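Local coordinates for hypothetical protein TT0907 (Thermus thermophilus, PDB 1WDI) that probably transfers and isomerises the ribose of S-adenosylmethionine onto preQ1-modified tRNA, giving epoxyqueuosine, a late step in queuosine biosynthesis, at residues Y7-P12 against L327-G332; M30-Y33 against R39-H42; M310-F315 against E319-A324. One frame throughout, in Å; residues are numbered along the deposited sequence.

Contact 1. Residues Y7-P12 against L327-G332; sequences YDYHLP and LAVAEG
Val329, on the last turn of helix 318-330, sends its two methyl groups into separate places along the extended segment 7-12. CG1 lies against the ring of Pro12, closest to CD at 3.6 Å. CG2 reaches the other way and meets two partners: the carbonyl oxygen O of His10, 3.5 Å from it, and the Tyr9 ring, whose CE1 is 3.9 Å away and is approached at a slant. With CG1 anti to the backbone N (chi1 171°), the two methyls flank the His10 carbonyl oxygen, CG1 on the Pro12 side and CG2 on the Tyr9 side. No hydrogen bond joins the two segments, and the touching atoms meet by van der Waals packing. An alanine here would lack both methyls and is likely to leave Pro12 and the flank of the Tyr9 ring without their apolar partner on the helix.

The packed part is therefore small and centred on one residue. Tyr9, buried, is fixed at its far end as well, its OH hydrogen-bonded to the backbone O of His302. By contrast, the imidazole of His10 lies on the solvent side, and its nearest atom, CD2, stays 5.3 Å from Val329 CG1. Past Val329 the helix ends in a Schellman motif: Gly332, at positive phi, is its C-prime residue, and its N bonds to Val329 O at 3.1 Å. Among its neighbours, the Tyr9 ring also meets that of Tyr325, while Leu327 and Ala328 turn to strands 28-32 and 40-44, placing the end of the helix between the N-terminal segment and the sheet.

Contact 2. Residues M30-Y33 against R39-H42; sequences MVVY and RVAH
Tyr33 and Arg39 stack at the loop end of the beta hairpin of strands 28-32 and 40-44: the guanidinium lies flat over one face of the phenol ring, planes 10° apart and centres 4.1 Å apart. The group sits off-centre, toward the CB end of the ring, where NH2 is 3.5 Å from Tyr33 CG. Arg39 CG lies between its backbone N and carbonyl carbon (chi1 63°), and the chain runs extended to NE, crossing the tyrosine side chain at about a right angle.

In the antiparallel ladder Val31 and Ala41 form the hydrogen-bonded pair; the small Ala41 CB lies beside the branched Val31 on the same face, CB to CB 3.9 Å, and Phe51 of helix 48-51 packs against both. On the face of Met30, Val32, Val40 and His42, Val40 sits between its two neighbours on the facing strand, CG1 against Val32 CB at 3.9 Å and CB against Met30 CG at 4.2 Å. Met30 runs beside His42, bending at its sulfur to bring CE to the imidazole edge, 4.1 Å from CE1. Leu327 of helix 318-330 touches Met30, Val40 and His42 here.

Val31 N donates a 2.9 Å bond to Ala41 O. Beyond the ladder, a water accepts from Arg39 N and donates to Tyr33 O. Arg39 NH1 is bonded to the backbone O of Pro37 and Glu35. The chemistry thus shifts from apolar packing along the strands to an off-centre cation-pi stack at the more exposed loop end, where the positive charge probably gains from the ring's pi electrons and the loop carbonyls.

Contact 3. Residues M310-F315 against E319-A324; sequences MLVAAF and ERTLEA
Thr321 fills the angle between two consecutive helices, its OG1 set over the Val312-Ala313 backbone and its CG2 against the Val312 side chain. OG1 is 3.4 Å from Ala313 CA and 3.8 Å from Val312 O. The methyl CG2 takes the apolar side, 4.0 Å from Val312 CG1, where the two side chains cross at a slant. Both segments are helical throughout, and the approach is close: the CA atoms of Ala313 and Thr321 are 5.6 Å apart, which the small Ala313 probably helps to allow.

What fixes the threonine is a bond of OG1 to the backbone O of Gly317, in the turn that joins the helices. OG1 is anti to its own carbonyl carbon (chi1 -66°), a setting that directs the hydroxyl back toward the preceding turn while CG2 is left to face the valine. Further out, Leu309 and Leu316 of helix 307-316 also touch Thr321, and Val312 is backed by Thr299 and Ile344 of the sheet. Ala313 also packs against Tyr7.

The contact between the segments contains no hydrogen bond. Its one buried side-chain hydroxyl is satisfied by the chain's own turn, so the polar group serves the short link between the two helices and the interface itself remains van der Waals packing.

Helix 318-330 is common to contacts 1 and 3 and also packs on the hairpin of contact 2. Contact 3, near its start, is wholly buried; contact 1, at its end, and contact 2 are only partly so. Contacts 1 and 3 rely on packing between their segments, whereas contact 2 adds backbone hydrogen bonds and, at its more exposed loop end, a charged stack. Segment 7-12 also reaches contact 3 through Tyr7, its CD2 3.7 Å from Met310 CG. Contact 2 meets segment 327-332 where Met30 CE lies 3.5 Å from Ala328 CA, and contact 3 through a probable hydrogen bond between Tyr33 O and Arg320 NH1, 3.0 Å apart.

Contact 1. Residues Y7-P12 against L327-G332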
# COMPACT_ATOMS: atom_id res chain seq x y z
N TYR A 7 9.16 11.73 -17.46
CA TYR A 7 7.97 11.49 -16.65
C TYR A 7 7.59 12.75 -15.88
O TYR A 7 7.16 12.68 -14.72
CB TYR A 7 8.21 10.34 -15.66
CG TYR A 7 8.61 9.04 -16.32
CD1 TYR A 7 9.93 8.80 -16.69
CD2 TYR A 7 7.66 8.06 -16.61
CE1 TYR A 7 10.30 7.62 -17.33
CE2 TYR A 7 8.02 6.88 -17.25
CZ TYR A 7 9.34 6.67 -17.61
OH TYR A 7 9.70 5.50 -18.25
N ASP A 8 7.75 13.89 -16.52
CA ASP A 8 7.42 15.16 -15.90
C ASP A 8 6.19 15.79 -16.54
O ASP A 8 5.91 15.58 -17.72
CB ASP A 8 8.61 16.12 -16.02
CG ASP A 8 8.56 17.26 -15.01
OD1 ASP A 8 9.40 18.18 -15.11
OD2 ASP A 8 7.68 17.24 -14.12
N TYR A 9 5.44 16.54 -15.74
CA TYR A 9 4.25 17.23 -16.22
C TYR A 9 3.96 18.31 -15.19
O TYR A 9 4.43 18.23 -14.05
CB TYR A 9 3.06 16.27 -16.36
CG TYR A 9 2.46 15.78 -15.06
CD1 TYR A 9 1.46 16.51 -14.41
CD2 TYR A 9 2.90 14.60 -14.47
CE1 TYR A 9 0.90 16.07 -13.22
CE2 TYR A 9 2.35 14.15 -13.27
CZ TYR A 9 1.36 14.89 -12.65
OH TYR A 9 0.83 14.47 -11.45
N HIS A 10 3.22 19.34 -15.59
CA HIS A 10 2.90 20.43 -14.69
C HIS A 10 1.72 20.10 -13.80
O HIS A 10 0.61 19.83 -14.29
CB HIS A 10 2.61 21.71 -15.48
CG HIS A 10 2.22 22.87 -14.62
ND1 HIS A 10 3.07 23.42 -13.69
CD2 HIS A 10 1.06 23.56 -14.53
CE1 HIS A 10 2.45 24.40 -13.05
NE2 HIS A 10 1.23 24.50 -13.54
N LEU A 11 1.95 20.12 -12.49
CA LEU A 11 0.90 19.84 -11.52
C LEU A 11 0.66 21.04 -10.63
O LEU A 11 1.42 21.29 -9.69
CB LEU A 11 1.27 18.63 -10.65
CG LEU A 11 0.28 18.34 -9.51
CD1 LEU A 11 -1.11 18.10 -10.10
CD2 LEU A 11 0.75 17.14 -8.71
N PRO A 12 -0.40 21.82 -10.90
CA PRO A 12 -0.68 22.98 -10.07
C PRO A 12 -0.75 22.52 -8.62
O PRO A 12 -1.50 21.60 -8.29
CB PRO A 12 -2.04 23.46 -10.59
CG PRO A 12 -1.99 23.08 -12.04
CD PRO A 12 -1.39 21.69 -11.99
N LEU A 327 -4.44 15.67 -19.29
CA LEU A 327 -5.89 15.81 -19.40
C LEU A 327 -6.48 15.93 -17.99
O LEU A 327 -7.35 16.76 -17.75
CB LEU A 327 -6.51 14.60 -20.11
CG LEU A 327 -8.04 14.64 -20.26
CD1 LEU A 327 -8.42 15.81 -21.17
CD2 LEU A 327 -8.57 13.32 -20.84
N ALA A 328 -6.02 15.08 -17.08
CA ALA A 328 -6.50 15.10 -15.70
C ALA A 328 -6.28 16.47 -15.09
O ALA A 328 -7.16 17.02 -14.42
CB ALA A 328 -5.77 14.04 -14.87
N VAL A 329 -5.09 17.03 -15.32
CA VAL A 329 -4.79 18.36 -14.81
C VAL A 329 -5.77 19.38 -15.41
O VAL A 329 -6.43 20.12 -14.68
CB VAL A 329 -3.35 18.79 -15.17
CG1 VAL A 329 -3.13 20.26 -14.81
CG2 VAL A 329 -2.34 17.91 -14.43
N ALA A 330 -5.86 19.39 -16.73
CA ALA A 330 -6.75 20.31 -17.44
C ALA A 330 -8.22 20.16 -17.04
O ALA A 330 -8.97 21.14 -17.04
CB ALA A 330 -6.60 20.13 -18.94
N GLU A 331 -8.63 18.95 -16.69
CA GLU A 331 -10.02 18.69 -16.31
C GLU A 331 -10.33 18.91 -14.82
O GLU A 331 -11.42 18.57 -14.35
CB GLU A 331 -10.44 17.28 -16.72
CG GLU A 331 -10.71 17.11 -18.21
CD GLU A 331 -11.84 18.01 -18.71
OE1 GLU A 331 -12.87 18.13 -18.02
OE2 GLU A 331 -11.70 18.60 -19.80
N GLY A 332 -9.37 19.46 -14.09
CA GLY A 332 -9.59 19.73 -12.68
C GLY A 332 -9.54 18.58 -11.69
O GLY A 332 -10.01 18.72 -10.57

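Contact 2. Residues M30-Y33 against R39-H42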
# COMPACT_ATOMS: atom_id res chain seq x y z
N MET A 30 -11.08 8.60 -13.57
CA MET A 30 -10.78 8.71 -14.99
C MET A 30 -10.52 7.31 -15.50
O MET A 30 -9.62 6.62 -15.01
CB MET A 30 -9.54 9.58 -15.24
CG MET A 30 -9.18 9.68 -16.72
SD MET A 30 -7.59 10.48 -17.11
CE MET A 30 -8.06 12.17 -16.96
N VAL A 31 -11.32 6.87 -16.46
CA VAL A 31 -11.13 5.54 -17.04
C VAL A 31 -10.36 5.73 -18.35
O VAL A 31 -10.80 6.49 -19.22
CB VAL A 31 -12.48 4.85 -17.34
CG1 VAL A 31 -12.23 3.46 -17.93
CG2 VAL A 31 -13.32 4.75 -16.06
N VAL A 32 -9.22 5.06 -18.48
CA VAL A 32 -8.44 5.16 -19.71
C VAL A 32 -8.06 3.76 -20.19
O VAL A 32 -7.83 2.87 -19.39
CB VAL A 32 -7.16 6.03 -19.50
CG1 VAL A 32 -6.30 5.43 -18.42
CG2 VAL A 32 -6.38 6.15 -20.81
N TYR A 33 -8.00 3.57 -21.51
CA TYR A 33 -7.68 2.26 -22.06
C TYR A 33 -6.24 2.10 -22.58
O TYR A 33 -5.70 2.99 -23.23
CB TYR A 33 -8.67 1.93 -23.17
CG TYR A 33 -10.11 1.94 -22.70
CD1 TYR A 33 -10.79 3.15 -22.53
CD2 TYR A 33 -10.77 0.76 -22.39
CE1 TYR A 33 -12.10 3.17 -22.05
CE2 TYR A 33 -12.08 0.77 -21.90
CZ TYR A 33 -12.74 1.98 -21.74
OH TYR A 33 -14.02 2.01 -21.24
N ARG A 39 -8.76 7.28 -25.39
CA ARG A 39 -10.14 7.54 -25.01
C ARG A 39 -10.30 7.36 -23.51
O ARG A 39 -9.73 6.45 -22.92
CB ARG A 39 -11.11 6.61 -25.77
CG ARG A 39 -10.94 5.13 -25.48
CD ARG A 39 -11.82 4.31 -26.42
NE ARG A 39 -11.76 2.88 -26.11
CZ ARG A 39 -10.69 2.11 -26.26
NH1 ARG A 39 -9.54 2.62 -26.71
NH2 ARG A 39 -10.75 0.83 -25.93
N VAL A 40 -11.04 8.27 -22.91
CA VAL A 40 -11.26 8.22 -21.48
C VAL A 40 -12.72 8.47 -21.16
O VAL A 40 -13.48 9.00 -21.98
CB VAL A 40 -10.41 9.29 -20.75
CG1 VAL A 40 -8.94 9.14 -21.11
CG2 VAL A 40 -10.90 10.68 -21.11
N ALA A 41 -13.12 8.07 -19.96
CA ALA A 41 -14.48 8.31 -19.49
C ALA A 41 -14.26 9.08 -18.20
O ALA A 41 -13.42 8.70 -17.39
CB ALA A 41 -15.20 6.99 -19.22
N HIS A 42 -14.99 10.18 -18.03
CA HIS A 42 -14.87 10.97 -16.82
C HIS A 42 -16.02 10.56 -15.91
O HIS A 42 -17.16 10.98 -16.10
CB HIS A 42 -14.93 12.46 -17.17
CG HIS A 42 -13.77 12.91 -18.00
ND1 HIS A 42 -12.47 12.91 -17.53
CD2 HIS A 42 -13.70 13.31 -19.30
CE1 HIS A 42 -11.65 13.28 -18.50
NE2 HIS A 42 -12.37 13.53 -19.58
O HOH W 1 -7.09 4.90 -24.52

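Contact 3. Residues M310-F315 against E319-A324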
# COMPACT_ATOMS: atom_id res chain seq x y z
N MET A 310 5.97 6.10 -12.82
CA MET A 310 6.77 5.27 -13.71
C MET A 310 6.17 3.87 -13.83
O MET A 310 6.23 3.26 -14.90
CB MET A 310 8.21 5.17 -13.19
CG MET A 310 9.08 6.35 -13.59
SD MET A 310 10.73 6.30 -12.85
CE MET A 310 10.84 7.92 -12.16
N LEU A 311 5.61 3.37 -12.74
CA LEU A 311 4.99 2.05 -12.77
C LEU A 311 3.73 2.13 -13.64
O LEU A 311 3.48 1.25 -14.46
CB LEU A 311 4.64 1.60 -11.35
CG LEU A 311 3.98 0.22 -11.18
CD1 LEU A 311 4.10 -0.22 -9.72
CD2 LEU A 311 2.52 0.26 -11.62
N VAL A 312 2.94 3.19 -13.47
CA VAL A 312 1.73 3.32 -14.28
C VAL A 312 2.15 3.43 -15.75
O VAL A 312 1.53 2.83 -16.62
CB VAL A 312 0.91 4.57 -13.89
CG1 VAL A 312 -0.20 4.82 -14.93
CG2 VAL A 312 0.28 4.37 -12.52
N ALA A 313 3.22 4.18 -16.01
CA ALA A 313 3.72 4.34 -17.38
C ALA A 313 4.06 2.98 -18.00
O ALA A 313 3.86 2.76 -19.19
CB ALA A 313 4.97 5.24 -17.39
N ALA A 314 4.58 2.07 -17.18
CA ALA A 314 4.93 0.74 -17.67
C ALA A 314 3.68 -0.05 -18.04
O ALA A 314 3.69 -0.87 -18.95
CB ALA A 314 5.74 -0.02 -16.61
N PHE A 315 2.60 0.21 -17.32
CA PHE A 315 1.34 -0.49 -17.56
C PHE A 315 0.54 0.11 -18.71
O PHE A 315 0.06 -0.61 -19.59
CB PHE A 315 0.49 -0.47 -16.28
CG PHE A 315 -0.68 -1.39 -16.33
CD1 PHE A 315 -0.50 -2.77 -16.29
CD2 PHE A 315 -1.98 -0.89 -16.43
CE1 PHE A 315 -1.59 -3.64 -16.36
CE2 PHE A 315 -3.07 -1.75 -16.50
CZ PHE A 315 -2.88 -3.13 -16.46
N GLU A 319 3.95 7.65 -23.07
CA GLU A 319 3.32 8.76 -23.77
C GLU A 319 1.82 8.86 -23.46
O GLU A 319 1.33 9.94 -23.15
CB GLU A 319 3.55 8.63 -25.28
CG GLU A 319 2.85 9.67 -26.16
CD GLU A 319 3.06 11.11 -25.71
OE1 GLU A 319 4.12 11.42 -25.13
OE2 GLU A 319 2.15 11.94 -25.94
N ARG A 320 1.10 7.74 -23.52
CA ARG A 320 -0.33 7.76 -23.23
C ARG A 320 -0.59 8.15 -21.77
O ARG A 320 -1.59 8.81 -21.46
CB ARG A 320 -0.99 6.41 -23.54
CG ARG A 320 -2.49 6.39 -23.22
CD ARG A 320 -3.25 5.32 -23.99
NE ARG A 320 -3.25 5.57 -25.43
CZ ARG A 320 -3.86 4.81 -26.32
NH1 ARG A 320 -4.54 3.74 -25.93
NH2 ARG A 320 -3.78 5.11 -27.61
N THR A 321 0.32 7.75 -20.88
CA THR A 321 0.17 8.08 -19.47
C THR A 321 0.32 9.59 -19.26
O THR A 321 -0.49 10.21 -18.57
CB THR A 321 1.22 7.35 -18.61
OG1 THR A 321 0.95 5.94 -18.64
CG2 THR A 321 1.16 7.83 -17.16
N LEU A 322 1.35 10.19 -19.86
CA LEU A 322 1.55 11.63 -19.72
C LEU A 322 0.37 12.40 -20.33
O LEU A 322 -0.05 13.43 -19.80
CB LEU A 322 2.86 12.05 -20.39
CG LEU A 322 4.12 11.38 -19.83
CD1 LEU A 322 5.36 11.90 -20.55
CD2 LEU A 322 4.22 11.66 -18.34
N GLU A 323 -0.15 11.91 -21.44
CA GLU A 323 -1.30 12.54 -22.09
C GLU A 323 -2.50 12.54 -21.14
O GLU A 323 -3.15 13.57 -20.93
CB GLU A 323 -1.65 11.80 -23.38
CG GLU A 323 -0.70 12.06 -24.54
CD GLU A 323 -0.83 11.04 -25.65
OE1 GLU A 323 -1.82 10.27 -25.64
OE2 GLU A 323 0.05 11.00 -26.53
N ALA A 324 -2.79 11.38 -20.56
CA ALA A 324 -3.91 11.24 -19.63
C ALA A 324 -3.73 12.13 -18.41
O ALA A 324 -4.70 12.70 -17.89
CB ALA A 324 -4.07 9.78 -19.20